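Local coordinates for glyoxalase family protein (Bacillus cereus, PDB 1ZSW) that is of unknown function but binds a zinc ion and, as a member of the glyoxalase/bleomycin resistance/dioxygenase superfamily, probably acts as a metalloenzyme, at residues Asp75-Gly81 with His163-Glu168; Leu191-Ala195 with Arg209-Ala214. All coordinates share one frame; numbering follows the deposited sequence. Where two conformers were deposited one is given.

Contact 1 (Asp75-Gly81 with His163-Glu168)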
loop_
_atom_site.group_PDB
_atom_site.type_symbol
_atom_site.label_atom_id
_atom_site.label_comp_id
_atom_site.label_asym_id
_atom_site.label_seq_id
_atom_site.Cartn_x
_atom_site.Cartn_y
_atom_site.Cartn_z
ATOM N N ASP A 75 -6.204 8.835 4.194
ATOM C CA ASP A 75 -6.641 9.631 5.334
ATOM C C ASP A 75 -6.914 11.066 4.875
ATOM O O ASP A 75 -6.997 11.326 3.689
ATOM C CB ASP A 75 -5.638 9.552 6.510
ATOM C CG ASP A 75 -4.357 10.344 6.291
ATOM O OD1 ASP A 75 -4.141 10.805 5.169
ATOM O OD2 ASP A 75 -3.551 10.479 7.255
ATOM N N LYS A 76 -7.034 11.977 5.835
ATOM C CA LYS A 76 -7.394 13.380 5.506
ATOM C C LYS A 76 -6.541 13.972 4.379
ATOM O O LYS A 76 -7.068 14.652 3.492
ATOM C CB LYS A 76 -7.281 14.252 6.753
ATOM C CG LYS A 76 -7.745 15.710 6.554
ATOM C CD LYS A 76 -7.505 16.476 7.850
ATOM C CE LYS A 76 -7.848 17.948 7.700
ATOM N NZ LYS A 76 -9.322 18.093 7.587
ATOM N N THR A 77 -5.240 13.701 4.396
ATOM C CA THR A 77 -4.326 14.262 3.380
ATOM C C THR A 77 -3.708 13.210 2.451
ATOM O O THR A 77 -2.830 13.500 1.628
ATOM C CB THR A 77 -3.158 15.046 4.020
ATOM O OG1 THR A 77 -2.381 14.167 4.840
ATOM C CG2 THR A 77 -3.678 16.198 4.870
ATOM N N GLY A 78 -4.122 11.964 2.608
ATOM C CA GLY A 78 -3.511 10.923 1.803
ATOM C C GLY A 78 -2.082 10.709 2.247
ATOM O O GLY A 78 -1.200 10.444 1.415
ATOM N N SER A 79 -1.833 10.763 3.551
ATOM C CA SER A 79 -0.445 10.719 4.038
ATOM C C SER A 79 0.204 9.340 3.796
ATOM O O SER A 79 -0.522 8.345 3.663
ATOM C CB SER A 79 -0.385 11.109 5.490
ATOM O OG SER A 79 -1.041 10.154 6.253
ATOM N N PRO A 80 1.540 9.294 3.681
ATOM C CA PRO A 80 2.248 8.028 3.505
ATOM C C PRO A 80 1.805 7.015 4.549
ATOM O O PRO A 80 1.721 7.326 5.764
ATOM C CB PRO A 80 3.703 8.406 3.735
ATOM C CG PRO A 80 3.767 9.811 3.096
ATOM C CD PRO A 80 2.477 10.448 3.605
ATOM N N GLY A 81 1.552 5.801 4.080
ATOM C CA GLY A 81 1.057 4.794 5.025
ATOM C C GLY A 81 -0.455 4.581 4.963
ATOM O O GLY A 81 -0.963 3.574 5.489
ATOM N N HIS A 163 1.786 11.224 11.619
ATOM C CA HIS A 163 1.157 12.136 10.657
ATOM C C HIS A 163 -0.247 11.751 10.166
ATOM O O HIS A 163 -0.906 12.560 9.536
ATOM C CB HIS A 163 2.074 12.470 9.475
ATOM C CG HIS A 163 2.405 11.308 8.594
ATOM N ND1 HIS A 163 3.700 10.925 8.324
ATOM C CD2 HIS A 163 1.613 10.463 7.889
ATOM C CE1 HIS A 163 3.696 9.881 7.512
ATOM N NE2 HIS A 163 2.442 9.585 7.228
ATOM N N TRP A 164 -0.706 10.540 10.468
ATOM C CA TRP A 164 -2.059 10.136 10.079
ATOM C C TRP A 164 -3.164 11.001 10.716
ATOM O O TRP A 164 -3.047 11.396 11.876
ATOM C CB TRP A 164 -2.283 8.672 10.451
ATOM C CG TRP A 164 -1.447 7.684 9.662
ATOM C CD1 TRP A 164 -0.622 7.942 8.593
ATOM C CD2 TRP A 164 -1.415 6.261 9.859
ATOM N NE1 TRP A 164 -0.058 6.775 8.145
ATOM C CE2 TRP A 164 -0.539 5.727 8.899
ATOM C CE3 TRP A 164 -2.033 5.392 10.773
ATOM C CZ2 TRP A 164 -0.273 4.353 8.808
ATOM C CZ3 TRP A 164 -1.755 4.020 10.701
ATOM C CH2 TRP A 164 -0.887 3.517 9.716
ATOM N N GLU A 165 -4.216 11.297 9.950
ATOM C CA GLU A 165 -5.364 12.058 10.459
ATOM C C GLU A 165 -6.685 11.513 9.980
ATOM O O GLU A 165 -6.890 11.323 8.781
ATOM C CB GLU A 165 -5.276 13.510 10.004
ATOM C CG GLU A 165 -4.209 14.294 10.693
ATOM C CD GLU A 165 -4.032 15.661 10.058
ATOM O OE1 GLU A 165 -3.511 15.740 8.916
ATOM O OE2 GLU A 165 -4.445 16.642 10.708
ATOM N N THR A 166 -7.616 11.314 10.903
ATOM C CA THR A 166 -8.941 10.858 10.503
ATOM C C THR A 166 -9.673 11.954 9.710
ATOM O O THR A 166 -9.375 13.152 9.801
ATOM C CB THR A 166 -9.795 10.393 11.723
ATOM O OG1 THR A 166 -9.884 11.459 12.668
ATOM C CG2 THR A 166 -9.159 9.163 12.424
ATOM N N TRP A 167 -10.630 11.497 8.925
ATOM C CA TRP A 167 -11.314 12.294 7.931
ATOM C C TRP A 167 -12.681 12.711 8.440
ATOM O O TRP A 167 -13.544 11.871 8.664
ATOM C CB TRP A 167 -11.415 11.419 6.680
ATOM C CG TRP A 167 -12.176 11.929 5.543
ATOM C CD1 TRP A 167 -13.021 11.211 4.747
ATOM C CD2 TRP A 167 -12.177 13.261 5.034
ATOM N NE1 TRP A 167 -13.541 12.011 3.774
ATOM C CE2 TRP A 167 -13.034 13.274 3.917
ATOM C CE3 TRP A 167 -11.514 14.440 5.400
ATOM C CZ2 TRP A 167 -13.266 14.419 3.165
ATOM C CZ3 TRP A 167 -11.736 15.584 4.641
ATOM C CH2 TRP A 167 -12.607 15.559 3.544
ATOM N N GLU A 168 -12.891 14.026 8.593
ATOM C CA GLU A 168 -14.103 14.536 9.248
ATOM C C GLU A 168 -15.384 14.433 8.415
ATOM O O GLU A 168 -16.487 14.627 8.940
ATOM C CB GLU A 168 -13.909 15.995 9.699
ATOM C CG GLU A 168 -13.817 17.006 8.541
ATOM C CD GLU A 168 -12.385 17.330 8.120
ATOM O OE1 GLU A 168 -12.162 18.485 7.658
ATOM O OE2 GLU A 168 -11.489 16.449 8.234
HETATM O O HOH W 1 -3.412 13.437 6.951
#
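A polar loop-to-loop contact joins D75-G81, the connection between strands 69-74 and 83-88, to H163-E168 in the long segment that follows strand 150-155. Its centre is the carboxylate of D75. OD2 accepts the backbone N of E165 at 2.9 Å and the hydroxyl OG of S79 from opposite faces of the carboxylate plane, while OD1 takes the backbone N of S79 on its syn side in a nearly straight bond (170°). With CG held between the backbone N and carbonyl carbon (chi1 74°), the D75 carboxylate turns back into its own loop, so a single buried acid both fixes the 75-79 turn and holds the facing chain. A water donates to E165 OE1 and, weakly, to D75 OD2, and lies close to the T77 hydroxyl.

Beside this group the backbone N of K76 donates to E165 O at 3.0 Å. The K76 chain runs extended, CG anti to the backbone N, and passes W167 at about a right angle before bending at its last torsion; NZ then forms a salt bridge with E168, 2.8 Å from OE2, on its syn lone pair, and 2.9 Å from OE1. At the other end P80 O receives two ring N-H groups: H163 NE2 at 2.8 Å, lying in the carbonyl plane, and W164 NE1 at 3.0 Å, tilted 24° from it. Both rings present their edges to this oxygen, and the W164 indole meets F224 edge-to-face.

G81, whose backbone bonds to H32 and M181, lies about 7 Å from the side chain of the zinc ligand H33. The arrangement is a hairpin connection of a glyoxalase-type βαβββ module, bound by an inter-module linker near the metal site.

Contact 2 (Leu191-Ala195 with Arg209-Ala214); sequences LDKMA and RNDQEA
Apolar packing of L191 against the turn R209-A214 forms the main part of this contact between the start of helix 191-201 and the hairpin of strands 205-209 and 213-217. L191 has CG anti to its backbone N (chi1 -177°), which sends the isobutyl group across to the turn. CD1 rests on backbone rather than on side chains, 3.8 Å from the N of E213, whereas CD2 reaches the methyl CB of A214 at 4.2 Å. V229 of the neighbouring strand 227-231 also touches L191.

The second element is the side chain of R209, which runs alongside L191, pointing the other way. In one of its two modelled conformers, bends at chi2 and chi3 carry the guanidinium to the helix, where the methyl CB of A195 sits over one face. In this conformer a water in the plane of the group accepts from R209 NH2 at 3.1 Å and donates to D192 O at 2.8 Å, a bridge from the arginine to the helix backbone, and NH2 also has a salt bridge to E206. The carboxylate of D192 pairs with R190 instead.

Hydrogen bonds within the turn shape the surface on which L191 lies. N210 OD1 takes the backbone N of Q212 in its carbonyl plane and that of E213 from above it, an Asx turn extended into an Asx motif, and N210 N bonds to E213 O at 3.0 Å to close the hairpin.

The whole is helix-on-sheet packing in what is, by strand order, the third of four glyoxalase-type βαβββ modules: the helix after its first strand, 180-188, lies against the hairpin that follows it.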
loop_
_atom_site.group_PDB
_atom_site.type_symbol
_atom_site.label_atom_id
_atom_site.label_comp_id
_atom_site.label_asym_id
_atom_site.label_seq_id
_atom_site.Cartn_x
_atom_site.Cartn_y
_atom_site.Cartn_z
ATOM N N LEU A 191 10.474 -18.415 -0.049
ATOM C CA LEU A 191 10.405 -17.624 1.164
ATOM C C LEU A 191 11.790 -17.215 1.665
ATOM O O LEU A 191 11.981 -16.093 2.134
ATOM C CB LEU A 191 9.625 -18.430 2.222
ATOM C CG LEU A 191 9.352 -17.791 3.583
ATOM C CD1 LEU A 191 8.066 -18.345 4.191
ATOM C CD2 LEU A 191 10.544 -17.958 4.527
ATOM N N ASP A 192 12.783 -18.103 1.523
ATOM C CA ASP A 192 14.154 -17.761 1.936
ATOM C C ASP A 192 14.730 -16.567 1.198
ATOM O O ASP A 192 15.397 -15.710 1.784
ATOM C CB ASP A 192 15.095 -18.986 1.811
ATOM C CG ASP A 192 15.146 -19.575 0.397
ATOM O OD1 ASP A 192 14.168 -19.457 -0.378
ATOM O OD2 ASP A 192 16.178 -20.208 0.058
ATOM N N LYS A 193 14.443 -16.505 -0.092
ATOM C CA LYS A 193 14.968 -15.418 -0.923
ATOM C C LYS A 193 14.292 -14.114 -0.532
ATOM O O LYS A 193 14.959 -13.074 -0.457
ATOM C CB LYS A 193 14.778 -15.756 -2.411
ATOM C CG LYS A 193 15.571 -17.007 -2.860
ATOM C CD LYS A 193 15.754 -17.007 -4.371
ATOM C CE LYS A 193 17.123 -17.573 -4.786
ATOM N NZ LYS A 193 18.251 -16.612 -4.523
ATOM N N MET A 194 12.990 -14.151 -0.272
ATOM C CA MET A 194 12.279 -12.931 0.130
ATOM C C MET A 194 12.764 -12.448 1.495
ATOM O O MET A 194 13.020 -11.252 1.697
ATOM C CB MET A 194 10.747 -13.142 0.123
ATOM C CG MET A 194 9.947 -11.913 0.619
ATOM S SD MET A 194 10.197 -10.427 -0.393
ATOM C CE MET A 194 9.260 -10.911 -1.779
ATOM N N ALA A 195 12.921 -13.392 2.428
ATOM C CA ALA A 195 13.441 -13.072 3.751
ATOM C C ALA A 195 14.797 -12.403 3.677
ATOM O O ALA A 195 15.017 -11.422 4.380
ATOM C CB ALA A 195 13.522 -14.349 4.618
ATOM N N ARG A 209 9.718 -17.053 11.798
ATOM C CA ARG A 209 9.929 -17.715 10.511
ATOM C C ARG A 209 9.914 -19.213 10.610
ATOM O O ARG A 209 10.661 -19.793 11.408
ATOM C CB ARG A 209 11.262 -17.339 9.861
ATOM C CG ARG A 209 11.411 -17.973 8.465
ATOM C CD ARG A 209 12.804 -18.450 8.192
ATOM N NE ARG A 209 13.721 -17.339 7.984
ATOM C CZ ARG A 209 14.418 -17.128 6.873
ATOM N NH1 ARG A 209 14.333 -17.960 5.841
ATOM N NH2 ARG A 209 15.225 -16.084 6.809
ATOM N N ASN A 210 9.090 -19.827 9.766
ATOM C CA ASN A 210 9.162 -21.259 9.515
ATOM C C ASN A 210 9.082 -21.464 8.008
ATOM O O ASN A 210 9.110 -20.469 7.254
ATOM C CB ASN A 210 8.077 -22.018 10.291
ATOM C CG ASN A 210 6.698 -21.514 10.008
ATOM O OD1 ASN A 210 6.215 -21.580 8.875
ATOM N ND2 ASN A 210 6.030 -21.018 11.044
ATOM N N ASP A 211 8.990 -22.717 7.558
ATOM C CA ASP A 211 8.939 -23.030 6.134
ATOM C C ASP A 211 7.675 -22.542 5.415
ATOM O O ASP A 211 7.680 -22.396 4.180
ATOM C CB ASP A 211 9.082 -24.547 5.923
ATOM C CG ASP A 211 10.495 -25.038 6.153
ATOM O OD1 ASP A 211 11.414 -24.204 6.262
ATOM O OD2 ASP A 211 10.688 -26.274 6.220
ATOM N N GLN A 212 6.610 -22.299 6.182
ATOM C CA GLN A 212 5.306 -21.961 5.633
ATOM C C GLN A 212 5.077 -20.452 5.629
ATOM O O GLN A 212 4.431 -19.921 4.726
ATOM C CB GLN A 212 4.186 -22.639 6.440
ATOM C CG GLN A 212 4.102 -24.176 6.256
ATOM C CD GLN A 212 5.206 -24.925 7.003
ATOM O OE1 GLN A 212 5.385 -24.757 8.214
ATOM N NE2 GLN A 212 5.954 -25.752 6.278
ATOM N N GLU A 213 5.576 -19.783 6.656
ATOM C CA GLU A 213 5.290 -18.326 6.841
ATOM C C GLU A 213 6.328 -17.627 7.668
ATOM O O GLU A 213 6.886 -18.189 8.612
ATOM C CB GLU A 213 3.933 -18.151 7.516
ATOM C CG GLU A 213 3.542 -16.657 7.679
ATOM C CD GLU A 213 2.168 -16.486 8.239
ATOM O OE1 GLU A 213 1.198 -16.677 7.477
ATOM O OE2 GLU A 213 2.061 -16.160 9.443
ATOM N N ALA A 214 6.609 -16.366 7.354
ATOM C CA ALA A 214 7.544 -15.621 8.162
ATOM C C ALA A 214 6.943 -14.220 8.270
ATOM O O ALA A 214 6.135 -13.818 7.407
ATOM C CB ALA A 214 8.924 -15.602 7.541
HETATM O O HOH W 2 16.813 -16.315 4.157
#

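How the contacts relate
The two contacts are separate: their centres are 32 Å apart, on opposite sides of the chain's centre, and their nearest atoms remain about 19 Å from each other. They follow one another along the chain, contact 1 closing before contact 2 opens. Contact 1 is the one near the metal, with the side chain of P80 about 12 Å from the zinc ion and about 11 Å from that of its ligand E294; contact 2 lies away from the site. Strand 180-188 connects them in sequence, following the loop that contains H163-E168 and leading into helix 191-201.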